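Side-chain contacts in outer membrane protein TP0453 (Treponema pallidum, PDB 3K8G), which alters membrane permeability at acidic pH and might take part in ligand transport at the outer membrane: residues L23-A28 and S250-L255; R36-H41 and A45-I50. All coordinates share one frame; numbering follows the deposited sequence.

Contact 1. Residues L23-A28 and S250-L255; sequences LYFPVA and SVISSL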
loop_
_atom_site.group_PDB
_atom_site.type_symbol
_atom_site.label_atom_id
_atom_site.label_comp_id
_atom_site.label_asym_id
_atom_site.label_seq_id
_atom_site.Cartn_x
_atom_site.Cartn_y
_atom_site.Cartn_z
ATOM N N LEU A 23 -1.355 -1.640 -2.816
ATOM C CA LEU A 23 -0.324 -0.606 -2.716
ATOM C C LEU A 23 1.036 -1.184 -3.073
ATOM O O LEU A 23 1.337 -2.337 -2.791
ATOM C CB LEU A 23 -0.240 -0.041 -1.284
ATOM C CG LEU A 23 -1.539 0.448 -0.635
ATOM C CD1 LEU A 23 -2.266 -0.752 0.077
ATOM C CD2 LEU A 23 -1.223 1.575 0.392
ATOM N N TYR A 24 1.864 -0.382 -3.726
ATOM C CA TYR A 24 3.232 -0.776 -3.920
ATOM C C TYR A 24 4.132 0.454 -3.671
ATOM O O TYR A 24 3.926 1.508 -4.280
ATOM C CB TYR A 24 3.406 -1.315 -5.351
ATOM C CG TYR A 24 4.848 -1.452 -5.731
ATOM C CD1 TYR A 24 5.617 -2.504 -5.262
ATOM C CD2 TYR A 24 5.445 -0.508 -6.573
ATOM C CE1 TYR A 24 7.000 -2.612 -5.625
ATOM C CE2 TYR A 24 6.817 -0.592 -6.934
ATOM C CZ TYR A 24 7.565 -1.650 -6.475
ATOM O OH TYR A 24 8.891 -1.715 -6.857
ATOM N N PHE A 25 5.118 0.305 -2.781
ATOM C CA PHE A 25 6.065 1.392 -2.475
ATOM C C PHE A 25 7.507 0.899 -2.690
ATOM O O PHE A 25 7.978 0.094 -1.899
ATOM C CB PHE A 25 6.007 1.747 -0.988
ATOM C CG PHE A 25 4.679 2.292 -0.505
ATOM C CD1 PHE A 25 4.497 3.660 -0.329
ATOM C CD2 PHE A 25 3.656 1.434 -0.127
ATOM C CE1 PHE A 25 3.296 4.177 0.146
ATOM C CE2 PHE A 25 2.446 1.942 0.349
ATOM C CZ PHE A 25 2.264 3.303 0.484
ATOM N N PRO A 26 8.215 1.408 -3.715
ATOM C CA PRO A 26 9.678 1.259 -3.678
ATOM C C PRO A 26 10.204 2.051 -2.476
ATOM O O PRO A 26 9.813 3.186 -2.291
ATOM C CB PRO A 26 10.151 1.874 -5.009
ATOM C CG PRO A 26 8.919 2.405 -5.723
ATOM C CD PRO A 26 7.723 2.230 -4.841
ATOM N N VAL A 27 11.027 1.456 -1.624
ATOM C CA VAL A 27 11.457 2.186 -0.417
ATOM C C VAL A 27 12.385 3.369 -0.772
ATOM O O VAL A 27 12.231 4.441 -0.216
ATOM C CB VAL A 27 12.073 1.256 0.640
ATOM C CG1 VAL A 27 12.623 2.040 1.846
ATOM C CG2 VAL A 27 10.996 0.223 1.099
ATOM N N ALA A 28 13.318 3.164 -1.700
ATOM C CA ALA A 28 14.240 4.261 -2.141
ATOM C C ALA A 28 13.478 5.426 -2.771
ATOM O O ALA A 28 12.687 5.243 -3.716
ATOM C CB ALA A 28 15.304 3.736 -3.084
ATOM N N SER A 250 -1.438 10.778 5.590
ATOM C CA SER A 250 -2.720 10.859 6.293
ATOM C C SER A 250 -3.868 10.210 5.486
ATOM O O SER A 250 -4.629 9.405 6.019
ATOM C CB SER A 250 -3.022 12.332 6.597
ATOM O OG SER A 250 -4.375 12.518 6.972
ATOM N N VAL A 251 -3.975 10.558 4.205
ATOM C CA VAL A 251 -4.939 9.905 3.285
ATOM C C VAL A 251 -4.825 8.367 3.328
ATOM O O VAL A 251 -5.827 7.641 3.458
ATOM C CB VAL A 251 -4.784 10.445 1.817
ATOM C CG1 VAL A 251 -5.548 9.575 0.818
ATOM C CG2 VAL A 251 -5.257 11.903 1.725
ATOM N N ILE A 252 -3.603 7.855 3.235
ATOM C CA ILE A 252 -3.402 6.410 3.295
ATOM C C ILE A 252 -3.714 5.789 4.676
ATOM O O ILE A 252 -4.307 4.705 4.771
ATOM C CB ILE A 252 -1.963 6.053 2.840
ATOM C CG1 ILE A 252 -1.814 6.405 1.347
ATOM C CG2 ILE A 252 -1.663 4.597 3.136
ATOM C CD1 ILE A 252 -0.415 6.249 0.779
ATOM N N SER A 253 -3.290 6.481 5.732
ATOM C CA SER A 253 -3.497 6.065 7.110
ATOM C C SER A 253 -4.973 5.993 7.429
ATOM O O SER A 253 -5.412 5.089 8.134
ATOM C CB SER A 253 -2.861 7.099 8.053
ATOM O OG SER A 253 -1.460 6.982 8.019
ATOM N N SER A 254 -5.735 6.930 6.880
ATOM C CA SER A 254 -7.158 7.056 7.176
ATOM C C SER A 254 -8.011 5.881 6.665
ATOM O O SER A 254 -9.201 5.827 6.967
ATOM C CB SER A 254 -7.708 8.366 6.626
ATOM O OG SER A 254 -7.847 8.278 5.219
ATOM N N LEU A 255 -7.423 4.975 5.875
ATOM C CA LEU A 255 -8.112 3.735 5.469
ATOM C C LEU A 255 -8.455 2.901 6.704
ATOM O O LEU A 255 -9.525 2.281 6.785
ATOM C CB LEU A 255 -7.218 2.912 4.511
ATOM C CG LEU A 255 -7.046 3.443 3.075
ATOM C CD1 LEU A 255 -5.960 2.694 2.267
ATOM C CD2 LEU A 255 -8.414 3.397 2.333
#
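Ile252 meets the strand with two methyl groups, one for Leu23 and one for Phe25. Both contacts are apolar. CG2 of Ile252 lies 4.1 Å from CD2 of Leu23, and these two side chains run past each other in opposite senses. CD1 of Ile252 reaches CZ of Phe25 at 4.0 Å. This methyl sits at the ring edge, close to the ring plane, so Ile252 meets the rim of the ring. Ile252 forks to do this. CG1 is anti to the carbonyl carbon, and an extended chi2 of 174° carries CD1 to the ring, while CG2 serves the leucine. The area buried is small, 117 Å², but all three residues are buried in the whole protein. Ile37 of helix 31-41 touches both Phe25 and Ile252 and extends this apolar cluster.

Hydrogen bonds do not join the two segments; each has its own. Ser254 OG donates to Val251 O at 2.8 Å, from 35° out of the carbonyl plane, and is also hydrogen-bonded to Lys175 NZ. Backbone hydrogen bonds pair Leu23 with Gly59 and Phe25 with Val57, holding the strand against strand 54-62.

The arrangement is a helix packed on a strand of the U-shaped beta-half-barrel. Helix 245-253, inferred to be amphipathic, is one of the helices that move away when the large hydrophobic cavity opens, and here its Ile252 faces the strand.

Contact 2. Residues R36-H41 and A45-I50; sequences RIIENH and ADIKKI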
loop_
_atom_site.group_PDB
_atom_site.type_symbol
_atom_site.label_atom_id
_atom_site.label_comp_id
_atom_site.label_asym_id
_atom_site.label_seq_id
_atom_site.Cartn_x
_atom_site.Cartn_y
_atom_site.Cartn_z
ATOM N N ARG A 36 6.178 8.331 7.865
ATOM C CA ARG A 36 4.981 9.021 8.358
ATOM C C ARG A 36 3.775 8.096 8.471
ATOM O O ARG A 36 3.011 8.168 9.440
ATOM C CB ARG A 36 4.602 10.184 7.445
ATOM C CG ARG A 36 5.542 11.352 7.490
ATOM C CD ARG A 36 5.070 12.441 6.518
ATOM N NE ARG A 36 5.865 13.660 6.677
ATOM C CZ ARG A 36 5.571 14.650 7.519
ATOM N NH1 ARG A 36 4.485 14.588 8.282
ATOM N NH2 ARG A 36 6.369 15.711 7.589
ATOM N N ILE A 37 3.577 7.243 7.473
ATOM C CA ILE A 37 2.471 6.287 7.554
ATOM C C ILE A 37 2.647 5.372 8.755
ATOM O O ILE A 37 1.714 5.185 9.536
ATOM C CB ILE A 37 2.331 5.461 6.268
ATOM C CG1 ILE A 37 1.960 6.375 5.107
ATOM C CG2 ILE A 37 1.262 4.340 6.448
ATOM C CD1 ILE A 37 2.173 5.743 3.757
ATOM N N ILE A 38 3.854 4.837 8.927
ATOM C CA ILE A 38 4.121 3.948 10.059
ATOM C C ILE A 38 3.834 4.643 11.390
ATOM O O ILE A 38 3.130 4.087 12.245
ATOM C CB ILE A 38 5.553 3.405 10.019
ATOM C CG1 ILE A 38 5.682 2.379 8.892
ATOM C CG2 ILE A 38 5.998 2.848 11.413
ATOM C CD1 ILE A 38 7.107 1.947 8.658
ATOM N N GLU A 39 4.354 5.867 11.537
ATOM C CA GLU A 39 4.119 6.699 12.712
ATOM C C GLU A 39 2.651 6.873 13.066
ATOM O O GLU A 39 2.298 6.810 14.242
ATOM C CB GLU A 39 4.719 8.096 12.518
ATOM C CG GLU A 39 6.213 8.151 12.558
ATOM C CD GLU A 39 6.707 9.559 12.374
ATOM O OE1 GLU A 39 6.372 10.398 13.235
ATOM O OE2 GLU A 39 7.406 9.824 11.369
ATOM N N ASN A 40 1.814 7.118 12.052
ATOM C CA ASN A 40 0.370 7.278 12.237
ATOM C C ASN A 40 -0.310 6.032 12.838
ATOM O O ASN A 40 -1.422 6.131 13.364
ATOM C CB ASN A 40 -0.310 7.600 10.900
ATOM C CG ASN A 40 0.047 8.992 10.344
ATOM O OD1 ASN A 40 0.588 9.852 11.042
ATOM N ND2 ASN A 40 -0.293 9.215 9.071
ATOM N N HIS A 41 0.354 4.874 12.760
ATOM C CA HIS A 41 -0.246 3.601 13.199
ATOM C C HIS A 41 0.420 2.903 14.393
ATOM O O HIS A 41 -0.099 1.894 14.884
ATOM C CB HIS A 41 -0.353 2.612 12.030
ATOM C CG HIS A 41 -1.394 2.977 11.020
ATOM N ND1 HIS A 41 -1.142 2.982 9.665
ATOM C CD2 HIS A 41 -2.683 3.362 11.164
ATOM C CE1 HIS A 41 -2.237 3.337 9.017
ATOM N NE2 HIS A 41 -3.184 3.580 9.903
ATOM N N ALA A 45 9.928 0.630 17.068
ATOM C CA ALA A 45 11.246 0.656 16.432
ATOM C C ALA A 45 11.428 -0.469 15.409
ATOM O O ALA A 45 12.032 -0.244 14.349
ATOM C CB ALA A 45 12.372 0.653 17.475
ATOM N N ASP A 46 10.877 -1.651 15.720
ATOM C CA ASP A 46 11.106 -2.860 14.924
ATOM C C ASP A 46 10.614 -2.667 13.479
ATOM O O ASP A 46 11.290 -3.060 12.511
ATOM C CB ASP A 46 10.413 -4.098 15.530
ATOM C CG ASP A 46 10.541 -4.188 17.052
ATOM O OD1 ASP A 46 9.734 -3.564 17.774
ATOM O OD2 ASP A 46 11.425 -4.930 17.528
ATOM N N ILE A 47 9.450 -2.064 13.341
ATOM C CA ILE A 47 8.866 -1.834 11.987
ATOM C C ILE A 47 9.742 -0.889 11.170
ATOM O O ILE A 47 10.073 -1.182 10.017
ATOM C CB ILE A 47 7.407 -1.331 12.053
ATOM C CG1 ILE A 47 6.557 -2.226 12.965
ATOM C CG2 ILE A 47 6.759 -1.274 10.641
ATOM C CD1 ILE A 47 6.285 -3.658 12.427
ATOM N N LYS A 48 10.166 0.224 11.783
ATOM C CA LYS A 48 11.089 1.152 11.120
ATOM C C LYS A 48 12.384 0.441 10.771
ATOM O O LYS A 48 12.892 0.578 9.658
ATOM C CB LYS A 48 11.356 2.408 11.981
ATOM C CG LYS A 48 10.249 3.453 11.902
ATOM C CD LYS A 48 10.745 4.858 12.231
ATOM C CE LYS A 48 9.607 5.878 12.098
ATOM N NZ LYS A 48 10.088 7.297 12.188
ATOM N N LYS A 49 12.908 -0.349 11.711
ATOM C CA LYS A 49 14.132 -1.103 11.457
ATOM C C LYS A 49 13.987 -2.039 10.257
ATOM O O LYS A 49 14.907 -2.146 9.428
ATOM C CB LYS A 49 14.586 -1.859 12.716
ATOM C CG LYS A 49 15.247 -0.928 13.758
ATOM C CD LYS A 49 15.562 -1.672 15.066
ATOM C CE LYS A 49 16.279 -0.778 16.078
ATOM N NZ LYS A 49 15.414 0.360 16.485
ATOM N N ILE A 50 12.837 -2.709 10.160
ATOM C CA ILE A 50 12.565 -3.603 9.019
ATOM C C ILE A 50 12.543 -2.811 7.709
ATOM O O ILE A 50 13.164 -3.231 6.701
ATOM C CB ILE A 50 11.267 -4.439 9.229
ATOM C CG1 ILE A 50 11.456 -5.416 10.412
ATOM C CG2 ILE A 50 10.888 -5.234 7.943
ATOM C CD1 ILE A 50 10.194 -6.103 10.867
#
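Ile38 and Ile47 form the tight part of this contact between two nearly antiparallel helix segments. CD1 of Ile38 lies 3.8 Å from CG2 of Ile47, with CG1 of Ile38 a little farther from the same methyl. The two side chains cross at a slant. In Ile47, CG2 stands anti to the backbone N and meets Ile38, while the CG1 branch (chi1 -51°) leads away from the other helix. The axes of the two short segments come no closer than 10.6 Å, and their N-to-C directions differ by 163°; side chains bridge the gap.

The other side is looser. CG2 of Ile38 comes within 4.3 Å of CG of Lys48, the start of a long extended chain. That chain reaches across to Glu39, where NZ of Lys48 and OE2 of Glu39 are 3.8 Å apart. This is a long salt bridge, and its pull is probably modest, given its length and the exposure of Glu39. The lysine end also lies near the aliphatic part of the glutamate, with NZ 4.0 Å from CG of Glu39.

Beyond the pair, Ile47 touches Thr108 of strand 108-114 and lies near a bound (4S)-2-methyl-2,4-pentanediol molecule, probably from the crystallisation liquor. The whole is an antiparallel alpha-helical hairpin. Its two helices, inferred to be amphipathic, belong to the set that moves when the hydrophobic cavity opens.

From the N terminus, strand 21-26 comes first and supplies one side of contact 1. The chain then forms helix 31-41 and, after a short, partly unmodelled connection, returns as helix 45-52; contact 2 closes this hairpin. Contact 1 closes a far longer loop, of 221 residues, when helix 245-253 comes back to the strand near the C terminus. Contact 2 therefore lies wholly within that loop, and the two do not cross. Their centres are about 12 Å apart. Contact 1 ties the C-terminal helix to the half-barrel, and contact 2 joins the two early helices. Ser253 connects the two through probable hydrogen bonds to Asn40 and His41.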